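Local structure of benzoate transport porin BenP (Acinetobacter baumannii AB307-0294, 5DL8) at residues K125-L135 against L149-Q160. The protein is an outer-membrane beta-barrel channel of the OprD porin family that probably lets small solutes such as benzoate diffuse across the outer membrane into the periplasm. Numbering follows the deposited sequence.
Sequences KTLLSVGELWL and LTSYWGTNLKSQ
Gly131 lies beneath the indole of Trp153, its CA 3.7 Å from the centroid of the six-membered ring and almost on the ring normal, a CH-pi contact. Trp153 reaches it with CG anti to the backbone N (chi1 -174°), which lays the ring back over the neighbouring strand. The chain turns at both Gly131 and Gly154, while their mutual N-H...O bonds (N to O 2.9 Å each) keep the register; Gly131 has backbone angles (127/-125°) that would jam a CB against the preceding carbonyl O. On the side of the corner with strands 132-133 and 151-153, Ser151 OG donates to Glu132 OE2 (2.7 Å) on the anti side of the carboxylate, while Glu132 OE1 is hydrogen-bonded to Ser81 OG; Ser151 CB packs over one face of the Trp134 ring. On the side with strands 126-130 and 155-160, a water joins Ser129 OG to Leu127 O, its contact with Asn156 OD1 being doubtfully short; Asn156 ND2 is held by Tyr202 OH. On the face carrying Leu128, Val130 and Leu157, Thr126 OG1 and Ser159 OG share a hydrogen bond (3.1 Å). Strands 107-123 and 165-176 flank the pair, continuing the antiparallel meander of the barrel wall. Backbone bonds thus carry the ladder through the corner, while two serine hydroxyls hydrogen-bond to the buried carboxylate, probably stabilising its negative charge.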
loop_
_atom_site.group_PDB
_atom_site.type_symbol
_atom_site.label_atom_id
_atom_site.label_comp_id
_atom_site.label_asym_id
_atom_site.label_seq_id
_atom_site.Cartn_x
_atom_site.Cartn_y
_atom_site.Cartn_z
ATOM N N LYS A 125 -23.504 14.087 -2.475
ATOM C CA LYS A 125 -22.349 13.476 -1.802
ATOM C C LYS A 125 -21.891 12.161 -2.416
ATOM O O LYS A 125 -21.286 11.327 -1.745
ATOM C CB LYS A 125 -22.637 13.366 -0.307
ATOM C CG LYS A 125 -22.660 14.752 0.343
ATOM C CD LYS A 125 -23.014 14.711 1.831
ATOM C CE LYS A 125 -22.816 16.097 2.409
ATOM N NZ LYS A 125 -23.816 16.343 3.472
ATOM N N THR A 126 -22.106 12.035 -3.724
ATOM C CA THR A 126 -21.782 10.844 -4.493
ATOM C C THR A 126 -20.891 11.164 -5.719
ATOM O O THR A 126 -20.995 12.224 -6.362
ATOM C CB THR A 126 -23.077 10.160 -4.913
ATOM O OG1 THR A 126 -23.883 10.030 -3.729
ATOM C CG2 THR A 126 -22.844 8.762 -5.572
ATOM N N LEU A 127 -19.998 10.244 -6.028
ATOM C CA LEU A 127 -19.135 10.417 -7.100
ATOM C C LEU A 127 -18.941 9.106 -7.752
ATOM O O LEU A 127 -18.599 8.115 -7.072
ATOM C CB LEU A 127 -17.862 10.953 -6.551
ATOM C CG LEU A 127 -16.876 11.268 -7.689
ATOM C CD1 LEU A 127 -17.312 12.515 -8.437
ATOM C CD2 LEU A 127 -15.437 11.377 -7.157
ATOM N N LEU A 128 -19.205 9.061 -9.051
ATOM C CA LEU A 128 -19.010 7.862 -9.895
ATOM C C LEU A 128 -17.687 8.120 -10.677
ATOM O O LEU A 128 -17.526 9.207 -11.285
ATOM C CB LEU A 128 -20.180 7.665 -10.887
ATOM C CG LEU A 128 -20.002 6.654 -12.055
ATOM C CD1 LEU A 128 -20.031 5.220 -11.486
ATOM C CD2 LEU A 128 -20.989 6.886 -13.216
ATOM N N SER A 129 -16.771 7.144 -10.667
ATOM C CA SER A 129 -15.500 7.285 -11.420
ATOM C C SER A 129 -15.280 6.093 -12.386
ATOM O O SER A 129 -15.497 4.941 -12.002
ATOM C CB SER A 129 -14.311 7.457 -10.446
ATOM O OG SER A 129 -14.551 8.605 -9.654
ATOM N N VAL A 130 -14.896 6.381 -13.631
ATOM C CA VAL A 130 -14.624 5.357 -14.579
ATOM C C VAL A 130 -13.262 5.654 -15.247
ATOM O O VAL A 130 -13.058 6.749 -15.810
ATOM C CB VAL A 130 -15.687 5.347 -15.698
ATOM C CG1 VAL A 130 -15.406 4.243 -16.731
ATOM C CG2 VAL A 130 -17.129 5.313 -15.164
ATOM N N GLY A 131 -12.374 4.647 -15.183
ATOM C CA GLY A 131 -11.021 4.634 -15.784
ATOM C C GLY A 131 -9.976 4.275 -14.716
ATOM O O GLY A 131 -10.023 3.259 -14.041
ATOM N N GLU A 132 -8.983 5.135 -14.568
ATOM C CA GLU A 132 -7.886 4.898 -13.621
ATOM C C GLU A 132 -8.419 5.251 -12.213
ATOM O O GLU A 132 -8.932 6.319 -11.986
ATOM C CB GLU A 132 -6.612 5.716 -14.030
ATOM C CG GLU A 132 -5.449 5.581 -13.085
ATOM C CD GLU A 132 -4.173 6.270 -13.520
ATOM O OE1 GLU A 132 -4.205 7.496 -13.829
ATOM O OE2 GLU A 132 -3.125 5.577 -13.496
ATOM N N LEU A 133 -8.160 4.366 -11.271
ATOM C CA LEU A 133 -8.523 4.566 -9.921
ATOM C C LEU A 133 -7.267 4.438 -9.012
ATOM O O LEU A 133 -6.490 3.484 -9.116
ATOM C CB LEU A 133 -9.496 3.420 -9.544
ATOM C CG LEU A 133 -10.693 3.118 -10.446
ATOM C CD1 LEU A 133 -11.541 1.956 -9.920
ATOM C CD2 LEU A 133 -11.529 4.412 -10.631
ATOM N N TRP A 134 -7.135 5.414 -8.122
ATOM C CA TRP A 134 -6.217 5.400 -7.059
ATOM C C TRP A 134 -6.982 4.880 -5.805
ATOM O O TRP A 134 -7.533 5.627 -5.085
ATOM C CB TRP A 134 -5.651 6.851 -6.759
ATOM C CG TRP A 134 -5.048 7.364 -7.977
ATOM C CD1 TRP A 134 -5.680 8.080 -8.918
ATOM C CD2 TRP A 134 -3.723 7.003 -8.515
ATOM N NE1 TRP A 134 -4.778 8.257 -10.021
ATOM C CE2 TRP A 134 -3.601 7.610 -9.778
ATOM C CE3 TRP A 134 -2.621 6.320 -7.991
ATOM C CZ2 TRP A 134 -2.399 7.559 -10.573
ATOM C CZ3 TRP A 134 -1.408 6.190 -8.827
ATOM C CH2 TRP A 134 -1.351 6.796 -10.120
ATOM N N LEU A 135 -6.872 3.625 -5.504
ATOM C CA LEU A 135 -7.620 2.989 -4.409
ATOM C C LEU A 135 -6.755 3.027 -3.151
ATOM O O LEU A 135 -5.505 2.826 -3.218
ATOM C CB LEU A 135 -7.906 1.534 -4.795
ATOM C CG LEU A 135 -8.825 1.484 -6.011
ATOM C CD1 LEU A 135 -8.998 0.110 -6.539
ATOM C CD2 LEU A 135 -10.188 2.213 -5.793
ATOM N N LEU A 149 4.232 4.370 -9.040
ATOM C CA LEU A 149 3.102 4.025 -8.121
ATOM C C LEU A 149 2.031 3.153 -8.836
ATOM O O LEU A 149 1.663 3.312 -10.036
ATOM C CB LEU A 149 2.410 5.283 -7.720
ATOM C CG LEU A 149 2.905 6.176 -6.576
ATOM C CD1 LEU A 149 4.378 6.250 -6.436
ATOM C CD2 LEU A 149 2.295 7.571 -6.585
ATOM N N THR A 150 1.579 2.156 -8.110
ATOM C CA THR A 150 0.471 1.261 -8.527
ATOM C C THR A 150 -0.819 2.077 -8.671
ATOM O O THR A 150 -1.113 2.962 -7.870
ATOM C CB THR A 150 0.334 0.128 -7.484
ATOM O OG1 THR A 150 1.631 -0.444 -7.345
ATOM C CG2 THR A 150 -0.717 -1.021 -7.835
ATOM N N SER A 151 -1.537 1.855 -9.747
ATOM C CA SER A 151 -2.923 2.274 -9.882
ATOM C C SER A 151 -3.738 1.140 -10.506
ATOM O O SER A 151 -3.164 0.053 -10.815
ATOM C CB SER A 151 -2.954 3.542 -10.712
ATOM O OG SER A 151 -2.587 3.304 -12.073
ATOM N N TYR A 152 -5.050 1.394 -10.739
ATOM C CA TYR A 152 -6.067 0.356 -11.063
ATOM C C TYR A 152 -7.009 0.843 -12.188
ATOM O O TYR A 152 -7.107 2.056 -12.475
ATOM C CB TYR A 152 -6.888 0.095 -9.748
ATOM C CG TYR A 152 -6.039 -0.441 -8.661
ATOM C CD1 TYR A 152 -5.661 -1.730 -8.638
ATOM C CD2 TYR A 152 -5.455 0.408 -7.736
ATOM C CE1 TYR A 152 -4.798 -2.237 -7.623
ATOM C CE2 TYR A 152 -4.620 -0.079 -6.753
ATOM C CZ TYR A 152 -4.286 -1.378 -6.708
ATOM O OH TYR A 152 -3.421 -1.776 -5.694
ATOM N N TRP A 153 -7.676 -0.059 -12.869
ATOM C CA TRP A 153 -8.581 0.410 -13.868
ATOM C C TRP A 153 -9.931 -0.236 -13.610
ATOM O O TRP A 153 -10.004 -1.473 -13.473
ATOM C CB TRP A 153 -8.077 -0.004 -15.229
ATOM C CG TRP A 153 -8.818 0.526 -16.463
ATOM C CD1 TRP A 153 -9.775 -0.161 -17.268
ATOM C CD2 TRP A 153 -8.584 1.768 -17.107
ATOM N NE1 TRP A 153 -10.126 0.633 -18.336
ATOM C CE2 TRP A 153 -9.425 1.823 -18.247
ATOM C CE3 TRP A 153 -7.730 2.855 -16.836
ATOM C CZ2 TRP A 153 -9.442 2.942 -19.102
ATOM C CZ3 TRP A 153 -7.755 3.956 -17.696
ATOM C CH2 TRP A 153 -8.609 3.982 -18.805
ATOM N N GLY A 154 -10.967 0.584 -13.610
ATOM C CA GLY A 154 -12.351 0.079 -13.362
ATOM C C GLY A 154 -13.351 1.176 -13.149
ATOM O O GLY A 154 -13.158 2.291 -13.608
ATOM N N THR A 155 -14.466 0.828 -12.495
ATOM C CA THR A 155 -15.507 1.761 -12.131
ATOM C C THR A 155 -15.764 1.674 -10.680
ATOM O O THR A 155 -15.854 0.547 -10.163
ATOM C CB THR A 155 -16.779 1.336 -12.798
ATOM O OG1 THR A 155 -16.477 1.095 -14.158
ATOM C CG2 THR A 155 -17.821 2.392 -12.696
ATOM N N ASN A 156 -15.885 2.818 -10.008
ATOM C CA ASN A 156 -16.414 2.842 -8.644
ATOM C C ASN A 156 -17.358 3.964 -8.309
ATOM O O ASN A 156 -17.461 4.921 -9.052
ATOM C CB ASN A 156 -15.302 2.736 -7.594
ATOM C CG ASN A 156 -14.389 3.996 -7.469
ATOM O OD1 ASN A 156 -14.624 5.097 -7.974
ATOM N ND2 ASN A 156 -13.406 3.820 -6.664
ATOM N N LEU A 157 -18.079 3.779 -7.196
ATOM C CA LEU A 157 -19.163 4.682 -6.712
ATOM C C LEU A 157 -18.927 4.888 -5.230
ATOM O O LEU A 157 -18.749 3.900 -4.498
ATOM C CB LEU A 157 -20.562 4.115 -6.953
ATOM C CG LEU A 157 -21.766 5.015 -6.639
ATOM C CD1 LEU A 157 -21.707 6.307 -7.444
ATOM C CD2 LEU A 157 -23.080 4.264 -6.906
ATOM N N LYS A 158 -18.762 6.155 -4.848
ATOM C CA LYS A 158 -18.549 6.597 -3.427
ATOM C C LYS A 158 -19.668 7.476 -2.956
ATOM O O LYS A 158 -20.027 8.396 -3.658
ATOM C CB LYS A 158 -17.345 7.511 -3.320
ATOM C CG LYS A 158 -16.152 6.894 -3.868
ATOM C CD LYS A 158 -14.988 7.796 -3.673
ATOM C CE LYS A 158 -13.810 7.153 -4.316
ATOM N NZ LYS A 158 -12.630 7.769 -3.688
ATOM N N SER A 159 -20.131 7.274 -1.746
ATOM C CA SER A 159 -21.133 8.142 -1.172
ATOM C C SER A 159 -21.041 8.385 0.354
ATOM O O SER A 159 -20.838 7.449 1.117
ATOM C CB SER A 159 -22.471 7.526 -1.527
ATOM O OG SER A 159 -23.538 8.369 -1.116
ATOM N N GLN A 160 -21.184 9.628 0.806
ATOM C CA GLN A 160 -21.418 9.925 2.233
ATOM C C GLN A 160 -22.909 9.888 2.421
ATOM O O GLN A 160 -23.609 10.898 2.247
ATOM C CB GLN A 160 -20.851 11.312 2.607
ATOM C CG GLN A 160 -20.714 11.576 4.086
ATOM C CD GLN A 160 -19.625 10.705 4.728
ATOM O OE1 GLN A 160 -18.621 10.386 4.127
ATOM N NE2 GLN A 160 -19.875 10.255 5.916
HETATM O O HOH W 1 -15.683 7.265 -7.496
#